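Local coordinates for glutamyl-tRNA synthetase, cytoplasmic (Saccharomyces cerevisiae, PDB 2HRA), which activates glutamate with ATP and attaches it to tRNA(Glu), joining a complex with the cofactor Arc1p through its N-terminal GST-like domain, at residues 64-69 with 78-83; 126-131 with 168-173; 114-119 with 154-159; 98-103 with 139-144; 41-44 with 50-53. All coordinates share one frame; numbering follows the deposited sequence.

Interaction 1 of 5, residues 64-69 with 78-83; sequences AKLDDA and TSKFAA
At one edge of the small mixed sheet of this GST-like domain, the end of strand 64-66 runs into a type II' turn from Leu66 to Ala69, and the last turn of helix 73-80 lies against it through Lys80. Long side chains do the bridging, the nearest CA atoms being those of Leu66 and Lys80 at 10.1 Å. Leu66 points at the helix, and its CD2 lies 4.0 Å from CD of Lys80. The lysine is extended as far as CD, with CG anti to the backbone N (chi1 -162°), and then bends at chi3 and chi4, which carries its amino end past the leucine to the aspartate of the turn. There CE of Lys80 lies 3.6 Å from OD2 of Asp67, and NZ of Lys80 makes a long salt bridge of 3.9 Å to that same OD2. Both polar ends have other partners on strand 21-26: Lys80 NZ bonds to Ser21 OG, while OD1 of Asp67 accepts the backbone N-H of Thr22. The chemistry is therefore divided: the lysine methylenes give apolar cover to Leu66, and its charge adds an electrostatic link that probably counts for less than the hydrogen bonds to the neighbouring strand.

Interaction 2 of 5, residues 126-131 with 168-173; sequences RTFILG and YTLLEM
Thr127 and Phe128 present their side chains to Leu170 and Leu171 of helix 162-172, an apolar meeting of a loop with a helix. Leu170 reaches across because its CG stands anti to the backbone N (chi1 180°), and its CD2 is the methyl that touches both loop residues. CD2 of Leu170 lies only 3.4 Å from CG2 of Thr127, tighter than usual for two carbons, and 3.9 Å from CE2 of Phe128. Within the loop, CG2 of Thr127 sits 3.8 Å above the plane of the Phe128 ring, over its centre, and so covers one face. Phe128 itself, with CG beside its backbone N (chi1 -61°), brings the CE2 corner of the ring to the helix. There CD2 of Leu171 also lies 3.9 Å from CE2 of Phe128, and the two leucine methyls approach this atom obliquely from opposite sides of the ring plane, Leu170 on the side of Thr127. Phe128 opens a type I turn that ends at Gly131. Both segments fall in regions that interact with Arc1p. The loop lies between helices 109-122 and 137-148; Leu171 packs on Trp143 of helix 137-148, while Phe128 and Leu171 both touch Tyr135 in the loop leading into that helix.

Interaction 3 of 5, residues 114-119 with 154-159; sequences QSLETL and SIIKNK
Leu116 of helix 109-122 fits against two consecutive isoleucines of helix 152-158, Ile155 and Ile156. CD1 of Leu116 does most of the touching on Ile155, pressing on its CG2 at 3.5 Å and lying 3.8 Å from its CB, and it grazes CG1 of Ile156 at 4.1 Å. The other methyl, CD2 of Leu116, is nearest to Ile156 alone, resting 4.0 Å from CG1 of Ile156. The leucine thus forks over the pair, crossing each isoleucine side chain at about a right angle. Its CG lies beside the backbone N (chi1 -76°), whereas the CG2 of Ile155 that it meets stands anti to that residue's own N. The two segments come nearest at Leu116 and Ile156, whose CA atoms are 7.3 Å apart.

More apolar groups adjoin this tight part. Ile155 also packs on Phe109 and Leu112 of helix 109-122, and Ile156 on Val164 of helix 162-172. The other side is looser and polar. Glu117 and Lys159 are exposed: the side chain of Glu117 stays 5.0 Å from segment 154-159, and that of Lys159 6.0 Å from segment 114-119. Lys159 does reach an earlier part of helix 109-122, touching Phe109 and bonding weakly through its amino group to Ser113 OG. A buried aliphatic seam bordered by charged side chains is the ordinary amphipathic pattern of a helical bundle, here the C-terminal all-helical half of a GST-like fold, and the second segment ends on Lys159, the first residue of the 159-175 region that interacts with Arc1p.

Interaction 4 of 5, residues 98-103 with 139-144; sequences NLAQKE and DVACWG
Ala100 of helix 90-104 sets its single methyl against the backbone and side chains of helix 137-148. CB of Ala100 is 3.2 Å from O of Ala141 and 3.6 Å from the backbone N of Cys142, so the methyl bears directly on the peptide that joins these two residues. The side chains on that peptide flank it: CB of Ala141 and SG of Cys142 each lie 3.8 Å from CB of Ala100. Such small groups let the helices approach very closely, the CA atoms of Ala100 and Cys142 being only 4.7 Å apart. All three touching residues are buried, and the contact is van der Waals packing of a methyl on a peptide and two small side chains. Ala100 itself opens a wider pi-type turn (100-103). Further out, larger side chains form the next shell: Ala141 meets Phe74 of helix 73-80, and Cys142 meets Trp167 of helix 162-172. Asp139, nearly a turn earlier, bonds through OD2 to Trp167 NE1 and through OD1 to the backbone N of Ser136. Helix 137-148 thus runs near the centre of the domain, with helix 90-104 against it here, helix 162-172 also packed on it, and helices 34-46 and 73-80 of the sheet-bearing half touching Val140.

Interaction 5 of 5, residues 41-44 with 50-53; sequences RIVN and SIAI
Asn44, near the end of helix 34-46, grips the start of strand 51-56 with its carboxamide. From its CB the side chain leaves with CG beside the backbone N (chi1 -69°), and CG of Asn44 comes 3.6 Å from the carbonyl oxygen of Ile51. The tip then splits. OD1 of Asn44 accepts two backbone N-H groups: that of Ile51, at 2.9 Å, lies in the carbonyl plane on a lone pair, whereas that of Ser50, also 2.9 Å from OD1, is tilted 23° from the plane and makes the more bent N-H...O bond (131°). ND2 of Asn44 donates one N-H to the carbonyl oxygen of Ile51 at 2.9 Å, so the amide holds both the N-H and the C=O of one residue. These three bonds fix the rotation of the amide. Beside it, Val43 adds an apolar contact, its CG1 lying 3.5 Å from CB of Ser50 and 3.8 Å from CD1 of Ile51. The hydroxyl of Ser50 turns elsewhere, to the carbonyl of Ala47. Ser50 and Ala52 also bond through their backbones to strand 21-26, so the contact closes the helix-to-strand half of the beta-alpha-beta crossover (21-26, 34-46, 51-56) in the thioredoxin-like half of a GST fold.

How the interactions relate
From the N terminus, interaction 5 comes first and closes the short loop between helix 34-46 and strand 51-56. Interaction 1 follows in series, closing the short connection that runs from strand 64-66 through most of helix 73-80. The two touch through Phe81, whose ring packs on Ile51, Val43 and Ser50, and both serve the same sheet. The other three close long loops of the helical half, and their segments alternate: interactions 2, 3 and 4 cross one another, weaving its helices together. Ile129 of interaction 2 packs on Leu119 of interaction 3, and its backbone N probably bonds to Asp139 of interaction 4. Val140 of interaction 4 meets Ile42 of interaction 5, tying the halves together.

Interaction 1 of 5, residues 64-69 with 78-83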
# COMPACT_ATOMS: atom_id res chain seq x y z
N ALA A 64 10.46 2.96 4.69
CA ALA A 64 10.70 1.77 3.89
C ALA A 64 11.99 1.97 3.10
O ALA A 64 12.41 3.10 2.81
CB ALA A 64 9.50 1.51 2.95
N LYS A 65 12.64 0.87 2.76
CA LYS A 65 13.87 0.93 2.02
C LYS A 65 13.90 -0.31 1.14
O LYS A 65 13.62 -1.39 1.61
CB LYS A 65 14.99 0.90 3.06
CG LYS A 65 16.29 1.49 2.69
CD LYS A 65 17.33 0.96 3.68
CE LYS A 65 18.47 1.86 3.91
NZ LYS A 65 19.37 1.14 4.87
N LEU A 66 14.19 -0.16 -0.15
CA LEU A 66 14.37 -1.32 -1.03
C LEU A 66 15.84 -1.42 -1.32
O LEU A 66 16.38 -0.58 -2.05
CB LEU A 66 13.63 -1.15 -2.36
CG LEU A 66 13.82 -2.33 -3.31
CD1 LEU A 66 13.24 -3.60 -2.70
CD2 LEU A 66 13.19 -2.03 -4.66
N ASP A 67 16.47 -2.47 -0.80
CA ASP A 67 17.92 -2.63 -0.83
C ASP A 67 18.53 -1.38 -0.15
O ASP A 67 18.36 -1.20 1.05
CB ASP A 67 18.40 -2.95 -2.25
CG ASP A 67 17.89 -4.31 -2.73
OD1 ASP A 67 17.82 -5.24 -1.91
OD2 ASP A 67 17.54 -4.45 -3.93
N ASP A 68 19.20 -0.50 -0.88
CA ASP A 68 19.70 0.72 -0.24
C ASP A 68 18.87 1.96 -0.58
O ASP A 68 19.14 3.06 -0.04
CB ASP A 68 21.16 0.91 -0.55
CG ASP A 68 22.03 -0.14 0.14
OD1 ASP A 68 21.67 -0.58 1.27
OD2 ASP A 68 23.07 -0.53 -0.43
N ALA A 69 17.86 1.78 -1.42
CA ALA A 69 17.08 2.91 -1.91
C ALA A 69 16.02 3.30 -0.90
O ALA A 69 15.21 2.48 -0.54
CB ALA A 69 16.43 2.57 -3.24
N THR A 78 8.04 -1.81 -8.09
CA THR A 78 7.13 -1.93 -9.19
C THR A 78 7.88 -2.08 -10.53
O THR A 78 7.50 -2.89 -11.35
CB THR A 78 6.24 -0.70 -9.15
OG1 THR A 78 5.00 -1.04 -8.48
CG2 THR A 78 6.08 -0.05 -10.48
N SER A 79 8.96 -1.31 -10.68
CA SER A 79 9.78 -1.31 -11.89
C SER A 79 10.80 -2.45 -11.88
O SER A 79 11.14 -3.01 -12.94
CB SER A 79 10.47 0.05 -11.99
OG SER A 79 11.49 0.00 -12.97
N LYS A 80 11.28 -2.79 -10.69
CA LYS A 80 12.18 -3.92 -10.50
C LYS A 80 11.44 -5.22 -10.80
O LYS A 80 12.01 -6.13 -11.42
CB LYS A 80 12.67 -3.97 -9.06
CG LYS A 80 13.90 -4.80 -8.81
CD LYS A 80 14.09 -4.94 -7.30
CE LYS A 80 15.53 -4.91 -6.88
NZ LYS A 80 16.24 -6.17 -7.23
N PHE A 81 10.20 -5.31 -10.34
CA PHE A 81 9.42 -6.52 -10.57
C PHE A 81 8.36 -6.29 -11.65
O PHE A 81 7.19 -6.60 -11.47
CB PHE A 81 8.84 -7.03 -9.26
CG PHE A 81 9.91 -7.43 -8.27
CD1 PHE A 81 10.27 -6.59 -7.24
CD2 PHE A 81 10.59 -8.63 -8.43
CE1 PHE A 81 11.26 -6.94 -6.36
CE2 PHE A 81 11.58 -8.98 -7.56
CZ PHE A 81 11.92 -8.14 -6.53
N ALA A 82 8.82 -5.78 -12.79
CA ALA A 82 7.92 -5.37 -13.87
C ALA A 82 7.14 -6.55 -14.47
O ALA A 82 6.01 -6.38 -14.92
CB ALA A 82 8.69 -4.64 -14.95
N ALA A 83 7.75 -7.74 -14.42
CA ALA A 83 7.10 -8.98 -14.83
C ALA A 83 5.82 -9.26 -14.07
O ALA A 83 4.87 -9.79 -14.65
CB ALA A 83 8.06 -10.18 -14.66

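Interaction 2 of 5, residues 126-131 with 168-173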
# COMPACT_ATOMS: atom_id res chain seq x y z
N ARG A 126 -16.33 0.47 -12.58
CA ARG A 126 -15.14 -0.36 -12.58
C ARG A 126 -14.99 -1.10 -11.25
O ARG A 126 -15.28 -0.52 -10.21
CB ARG A 126 -13.92 0.57 -12.72
CG ARG A 126 -13.80 1.23 -14.06
CD ARG A 126 -12.45 1.84 -14.29
NE ARG A 126 -12.39 2.49 -15.60
CZ ARG A 126 -12.80 3.74 -15.84
NH1 ARG A 126 -13.30 4.52 -14.88
NH2 ARG A 126 -12.72 4.24 -17.06
N THR A 127 -14.53 -2.36 -11.26
CA THR A 127 -14.13 -3.05 -10.02
C THR A 127 -12.81 -2.51 -9.48
O THR A 127 -12.67 -2.23 -8.27
CB THR A 127 -13.98 -4.55 -10.25
OG1 THR A 127 -15.18 -5.03 -10.84
CG2 THR A 127 -13.77 -5.28 -8.92
N PHE A 128 -11.85 -2.35 -10.38
CA PHE A 128 -10.53 -1.86 -10.03
C PHE A 128 -10.26 -0.56 -10.78
O PHE A 128 -10.92 -0.26 -11.74
CB PHE A 128 -9.48 -2.92 -10.36
CG PHE A 128 -9.68 -4.18 -9.60
CD1 PHE A 128 -9.91 -5.38 -10.25
CD2 PHE A 128 -9.75 -4.16 -8.23
CE1 PHE A 128 -10.15 -6.53 -9.54
CE2 PHE A 128 -9.98 -5.29 -7.52
CZ PHE A 128 -10.19 -6.48 -8.18
N ILE A 129 -9.27 0.19 -10.31
CA ILE A 129 -9.08 1.58 -10.76
C ILE A 129 -8.91 1.73 -12.26
O ILE A 129 -9.49 2.63 -12.87
CB ILE A 129 -7.92 2.26 -9.98
CG1 ILE A 129 -8.40 2.58 -8.55
CG2 ILE A 129 -7.48 3.54 -10.73
CD1 ILE A 129 -7.29 2.91 -7.50
N LEU A 130 -8.17 0.80 -12.86
CA LEU A 130 -7.91 0.87 -14.28
C LEU A 130 -8.80 -0.05 -15.09
O LEU A 130 -8.67 -0.09 -16.31
CB LEU A 130 -6.43 0.62 -14.58
CG LEU A 130 -5.47 1.65 -14.02
CD1 LEU A 130 -4.05 1.21 -14.33
CD2 LEU A 130 -5.79 3.05 -14.58
N GLY A 131 -9.70 -0.76 -14.44
CA GLY A 131 -10.78 -1.43 -15.15
C GLY A 131 -10.42 -2.77 -15.75
O GLY A 131 -11.06 -3.20 -16.71
N TYR A 168 -12.57 -0.97 -1.43
CA TYR A 168 -11.68 -1.14 -0.28
C TYR A 168 -12.01 -2.47 0.45
O TYR A 168 -11.11 -3.26 0.76
CB TYR A 168 -11.76 0.07 0.68
CG TYR A 168 -10.75 0.00 1.82
CD1 TYR A 168 -9.55 0.67 1.75
CD2 TYR A 168 -11.02 -0.73 2.98
CE1 TYR A 168 -8.60 0.57 2.78
CE2 TYR A 168 -10.10 -0.82 4.02
CZ TYR A 168 -8.89 -0.17 3.90
OH TYR A 168 -7.94 -0.24 4.90
N THR A 169 -13.29 -2.73 0.67
CA THR A 169 -13.74 -3.99 1.26
C THR A 169 -13.40 -5.21 0.40
O THR A 169 -12.98 -6.25 0.92
CB THR A 169 -15.22 -3.92 1.52
OG1 THR A 169 -15.45 -2.79 2.36
CG2 THR A 169 -15.76 -5.20 2.19
N LEU A 170 -13.55 -5.08 -0.91
CA LEU A 170 -13.20 -6.17 -1.81
C LEU A 170 -11.74 -6.54 -1.57
O LEU A 170 -11.43 -7.69 -1.22
CB LEU A 170 -13.39 -5.76 -3.28
CG LEU A 170 -13.03 -6.85 -4.29
CD1 LEU A 170 -13.84 -8.15 -4.07
CD2 LEU A 170 -13.24 -6.27 -5.67
N LEU A 171 -10.86 -5.56 -1.73
CA LEU A 171 -9.43 -5.78 -1.56
C LEU A 171 -9.06 -6.23 -0.14
O LEU A 171 -8.20 -7.09 0.03
CB LEU A 171 -8.62 -4.54 -1.99
CG LEU A 171 -8.62 -4.32 -3.51
CD1 LEU A 171 -8.06 -2.96 -3.87
CD2 LEU A 171 -7.84 -5.44 -4.25
N GLU A 172 -9.74 -5.69 0.87
CA GLU A 172 -9.49 -6.09 2.25
C GLU A 172 -9.75 -7.60 2.50
O GLU A 172 -9.04 -8.21 3.29
CB GLU A 172 -10.32 -5.23 3.21
CG GLU A 172 -10.07 -5.46 4.69
CD GLU A 172 -11.02 -4.65 5.54
OE1 GLU A 172 -10.53 -3.89 6.40
OE2 GLU A 172 -12.25 -4.75 5.35
N MET A 173 -10.74 -8.18 1.83
CA MET A 173 -11.00 -9.62 1.93
C MET A 173 -9.90 -10.51 1.30
O MET A 173 -9.89 -11.72 1.49
CB MET A 173 -12.34 -9.98 1.29
CG MET A 173 -13.55 -9.39 1.99
SD MET A 173 -15.12 -9.78 1.17
CE MET A 173 -14.86 -9.22 -0.52

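Interaction 3 of 5, residues 114-119 with 154-159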
# COMPACT_ATOMS: atom_id res chain seq x y z
N GLN A 114 -11.80 15.69 -1.51
CA GLN A 114 -11.75 15.86 -2.95
C GLN A 114 -11.10 14.66 -3.60
O GLN A 114 -11.54 14.17 -4.64
CB GLN A 114 -10.91 17.08 -3.33
CG GLN A 114 -11.39 18.43 -2.85
CD GLN A 114 -10.39 19.55 -3.22
OE1 GLN A 114 -9.89 19.59 -4.37
NE2 GLN A 114 -10.07 20.43 -2.26
N SER A 115 -10.00 14.20 -3.02
CA SER A 115 -9.22 13.12 -3.64
C SER A 115 -10.06 11.83 -3.62
O SER A 115 -10.07 11.05 -4.58
CB SER A 115 -7.86 12.96 -2.92
OG SER A 115 -7.15 14.21 -2.91
N LEU A 116 -10.76 11.61 -2.53
CA LEU A 116 -11.65 10.48 -2.40
C LEU A 116 -12.82 10.54 -3.39
O LEU A 116 -13.34 9.50 -3.80
CB LEU A 116 -12.20 10.40 -0.95
CG LEU A 116 -11.25 9.85 0.12
CD1 LEU A 116 -11.80 10.09 1.53
CD2 LEU A 116 -10.97 8.35 -0.14
N GLU A 117 -13.23 11.75 -3.76
CA GLU A 117 -14.31 11.91 -4.74
C GLU A 117 -13.83 11.51 -6.12
O GLU A 117 -14.56 10.88 -6.89
CB GLU A 117 -14.81 13.34 -4.78
CG GLU A 117 -15.95 13.63 -5.75
CD GLU A 117 -17.11 12.65 -5.66
OE1 GLU A 117 -17.56 12.42 -4.52
OE2 GLU A 117 -17.55 12.10 -6.72
N THR A 118 -12.60 11.91 -6.42
CA THR A 118 -11.99 11.56 -7.69
C THR A 118 -11.90 10.04 -7.86
O THR A 118 -12.21 9.51 -8.95
CB THR A 118 -10.61 12.21 -7.80
OG1 THR A 118 -10.78 13.63 -7.74
CG2 THR A 118 -9.95 11.85 -9.13
N LEU A 119 -11.42 9.36 -6.83
CA LEU A 119 -11.30 7.89 -6.84
C LEU A 119 -12.69 7.21 -6.90
O LEU A 119 -12.91 6.22 -7.62
CB LEU A 119 -10.55 7.44 -5.59
CG LEU A 119 -10.23 5.94 -5.37
CD1 LEU A 119 -9.45 5.33 -6.60
CD2 LEU A 119 -9.49 5.70 -4.04
N SER A 154 -14.31 7.75 7.90
CA SER A 154 -15.50 8.56 8.10
C SER A 154 -15.87 9.40 6.88
O SER A 154 -17.05 9.62 6.63
CB SER A 154 -15.30 9.47 9.30
OG SER A 154 -14.65 8.73 10.30
N ILE A 155 -14.88 9.84 6.12
CA ILE A 155 -15.18 10.64 4.94
C ILE A 155 -15.90 9.82 3.90
O ILE A 155 -16.92 10.25 3.31
CB ILE A 155 -13.96 11.30 4.37
CG1 ILE A 155 -13.41 12.32 5.37
CG2 ILE A 155 -14.32 12.04 3.06
CD1 ILE A 155 -12.14 12.93 4.94
N ILE A 156 -15.39 8.62 3.71
CA ILE A 156 -15.91 7.68 2.76
C ILE A 156 -17.36 7.38 3.09
O ILE A 156 -18.20 7.25 2.21
CB ILE A 156 -15.09 6.38 2.81
CG1 ILE A 156 -13.74 6.58 2.11
CG2 ILE A 156 -15.89 5.20 2.20
CD1 ILE A 156 -12.72 5.52 2.50
N LYS A 157 -17.65 7.25 4.37
CA LYS A 157 -19.01 6.98 4.81
C LYS A 157 -19.92 8.20 4.65
O LYS A 157 -20.95 8.14 3.97
CB LYS A 157 -18.97 6.50 6.24
CG LYS A 157 -20.31 6.48 6.91
CD LYS A 157 -20.20 5.88 8.28
CE LYS A 157 -21.49 6.06 9.03
NZ LYS A 157 -22.64 5.43 8.30
N ASN A 158 -19.50 9.31 5.23
CA ASN A 158 -20.36 10.50 5.38
C ASN A 158 -20.58 11.27 4.06
O ASN A 158 -21.57 11.98 3.90
CB ASN A 158 -19.77 11.39 6.46
CG ASN A 158 -20.05 10.86 7.87
OD1 ASN A 158 -21.15 10.42 8.14
ND2 ASN A 158 -19.08 10.91 8.75
N LYS A 159 -19.65 11.11 3.11
CA LYS A 159 -19.77 11.69 1.75
C LYS A 159 -20.14 10.64 0.73
O LYS A 159 -20.11 10.88 -0.46
CB LYS A 159 -18.50 12.46 1.37
CG LYS A 159 -18.22 13.64 2.33
CD LYS A 159 -17.38 14.71 1.69
CE LYS A 159 -17.20 15.96 2.51
NZ LYS A 159 -16.73 15.70 3.89

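Interaction 4 of 5, residues 98-103 with 139-144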
# COMPACT_ATOMS: atom_id res chain seq x y z
N ASN A 98 0.66 8.40 -8.02
CA ASN A 98 0.90 9.78 -7.56
C ASN A 98 -0.19 10.27 -6.63
O ASN A 98 0.10 10.87 -5.58
CB ASN A 98 1.01 10.72 -8.76
CG ASN A 98 2.30 10.52 -9.54
OD1 ASN A 98 3.30 10.01 -9.02
ND2 ASN A 98 2.28 10.92 -10.81
N LEU A 99 -1.45 10.06 -7.00
CA LEU A 99 -2.56 10.47 -6.12
C LEU A 99 -2.47 9.83 -4.74
O LEU A 99 -2.67 10.48 -3.72
CB LEU A 99 -3.93 10.12 -6.75
CG LEU A 99 -5.12 10.61 -5.90
CD1 LEU A 99 -5.23 12.14 -5.92
CD2 LEU A 99 -6.43 9.96 -6.33
N ALA A 100 -2.16 8.53 -4.72
CA ALA A 100 -2.07 7.81 -3.46
C ALA A 100 -0.93 8.38 -2.61
O ALA A 100 -1.10 8.64 -1.43
CB ALA A 100 -1.85 6.28 -3.74
N GLN A 101 0.22 8.59 -3.22
CA GLN A 101 1.43 8.91 -2.46
C GLN A 101 1.51 10.38 -2.14
O GLN A 101 2.12 10.74 -1.16
CB GLN A 101 2.70 8.47 -3.21
CG GLN A 101 2.75 6.97 -3.47
CD GLN A 101 4.15 6.43 -3.86
OE1 GLN A 101 4.63 6.61 -4.98
NE2 GLN A 101 4.76 5.71 -2.93
N LYS A 102 0.90 11.22 -2.97
CA LYS A 102 0.93 12.66 -2.78
C LYS A 102 -0.31 13.22 -2.12
O LYS A 102 -0.25 14.27 -1.50
CB LYS A 102 1.13 13.37 -4.11
CG LYS A 102 2.47 13.12 -4.73
CD LYS A 102 2.51 13.58 -6.16
CE LYS A 102 3.82 13.15 -6.85
NZ LYS A 102 4.11 14.02 -8.02
N GLU A 103 -1.45 12.54 -2.27
CA GLU A 103 -2.70 13.09 -1.79
C GLU A 103 -3.45 12.22 -0.78
O GLU A 103 -3.87 12.74 0.25
CB GLU A 103 -3.59 13.48 -2.97
CG GLU A 103 -2.80 14.12 -4.11
CD GLU A 103 -3.52 15.25 -4.75
OE1 GLU A 103 -4.64 14.99 -5.25
OE2 GLU A 103 -2.99 16.39 -4.74
N ASP A 139 -4.18 0.18 -7.71
CA ASP A 139 -5.00 -0.27 -6.61
C ASP A 139 -4.14 -0.46 -5.36
O ASP A 139 -4.57 -0.14 -4.25
CB ASP A 139 -5.71 -1.58 -6.97
CG ASP A 139 -6.64 -1.43 -8.14
OD1 ASP A 139 -6.23 -1.85 -9.26
OD2 ASP A 139 -7.75 -0.87 -7.97
N VAL A 140 -2.93 -0.98 -5.53
CA VAL A 140 -2.07 -1.30 -4.38
C VAL A 140 -1.67 -0.03 -3.68
O VAL A 140 -1.72 0.08 -2.46
CB VAL A 140 -0.84 -2.12 -4.85
CG1 VAL A 140 0.14 -2.33 -3.74
CG2 VAL A 140 -1.29 -3.46 -5.44
N ALA A 141 -1.29 0.96 -4.46
CA ALA A 141 -0.86 2.22 -3.92
C ALA A 141 -2.01 2.94 -3.23
O ALA A 141 -1.82 3.49 -2.13
CB ALA A 141 -0.23 3.09 -5.02
N CYS A 142 -3.20 2.95 -3.85
CA CYS A 142 -4.33 3.67 -3.25
C CYS A 142 -4.86 2.94 -2.04
O CYS A 142 -5.24 3.58 -1.05
CB CYS A 142 -5.44 3.95 -4.28
SG CYS A 142 -4.95 5.12 -5.58
N TRP A 143 -4.86 1.61 -2.07
CA TRP A 143 -5.33 0.86 -0.91
C TRP A 143 -4.41 1.04 0.29
O TRP A 143 -4.87 1.32 1.40
CB TRP A 143 -5.47 -0.62 -1.20
CG TRP A 143 -6.37 -1.32 -0.20
CD1 TRP A 143 -7.68 -1.56 -0.35
CD2 TRP A 143 -5.99 -1.90 1.08
NE1 TRP A 143 -8.16 -2.24 0.74
CE2 TRP A 143 -7.15 -2.45 1.64
CE3 TRP A 143 -4.79 -1.98 1.81
CZ2 TRP A 143 -7.16 -3.07 2.90
CZ3 TRP A 143 -4.79 -2.60 3.03
CH2 TRP A 143 -5.97 -3.15 3.56
N GLY A 144 -3.12 0.89 0.06
CA GLY A 144 -2.11 1.12 1.09
C GLY A 144 -2.17 2.51 1.68
O GLY A 144 -2.17 2.68 2.90

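Interaction 5 of 5, residues 41-44 with 50-53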
# COMPACT_ATOMS: atom_id res chain seq x y z
N ARG A 41 4.27 -8.42 -0.95
CA ARG A 41 3.45 -9.62 -0.76
C ARG A 41 2.92 -10.18 -2.07
O ARG A 41 2.86 -11.40 -2.26
CB ARG A 41 2.33 -9.35 0.23
CG ARG A 41 2.89 -9.08 1.61
CD ARG A 41 1.94 -8.33 2.53
NE ARG A 41 0.70 -9.04 2.83
CZ ARG A 41 0.51 -9.94 3.81
NH1 ARG A 41 1.51 -10.37 4.60
NH2 ARG A 41 -0.68 -10.48 3.96
N ILE A 42 2.56 -9.28 -3.00
CA ILE A 42 2.10 -9.70 -4.31
C ILE A 42 3.24 -10.38 -5.07
O ILE A 42 3.08 -11.45 -5.65
CB ILE A 42 1.51 -8.49 -5.11
CG1 ILE A 42 0.24 -7.98 -4.41
CG2 ILE A 42 1.25 -8.91 -6.61
CD1 ILE A 42 -0.23 -6.53 -4.81
N VAL A 43 4.40 -9.75 -5.05
CA VAL A 43 5.57 -10.29 -5.71
C VAL A 43 5.92 -11.71 -5.20
O VAL A 43 6.07 -12.67 -5.99
CB VAL A 43 6.78 -9.35 -5.54
CG1 VAL A 43 8.06 -10.03 -6.01
CG2 VAL A 43 6.55 -8.05 -6.28
N ASN A 44 6.01 -11.87 -3.88
CA ASN A 44 6.36 -13.19 -3.33
C ASN A 44 5.26 -14.23 -3.49
O ASN A 44 5.55 -15.42 -3.54
CB ASN A 44 6.76 -13.11 -1.86
CG ASN A 44 8.09 -12.40 -1.63
OD1 ASN A 44 9.04 -12.48 -2.42
ND2 ASN A 44 8.17 -11.74 -0.52
N SER A 50 11.36 -13.70 -3.72
CA SER A 50 11.88 -12.60 -4.56
C SER A 50 12.36 -11.43 -3.70
O SER A 50 13.34 -10.74 -4.05
CB SER A 50 10.83 -12.18 -5.60
OG SER A 50 10.83 -13.13 -6.68
N ILE A 51 11.68 -11.23 -2.57
CA ILE A 51 11.93 -10.11 -1.66
C ILE A 51 11.90 -10.62 -0.23
O ILE A 51 10.93 -11.26 0.18
CB ILE A 51 10.84 -9.02 -1.78
CG1 ILE A 51 10.73 -8.52 -3.22
CG2 ILE A 51 11.13 -7.83 -0.84
CD1 ILE A 51 9.51 -7.65 -3.47
N ALA A 52 12.96 -10.34 0.52
CA ALA A 52 13.05 -10.69 1.92
C ALA A 52 12.58 -9.47 2.70
O ALA A 52 13.05 -8.37 2.45
CB ALA A 52 14.49 -11.05 2.28
N ILE A 53 11.64 -9.65 3.62
CA ILE A 53 11.08 -8.54 4.36
C ILE A 53 11.85 -8.42 5.67
O ILE A 53 12.09 -9.41 6.33
CB ILE A 53 9.57 -8.71 4.61
CG1 ILE A 53 8.84 -8.75 3.26
CG2 ILE A 53 9.04 -7.60 5.49
CD1 ILE A 53 7.37 -9.09 3.35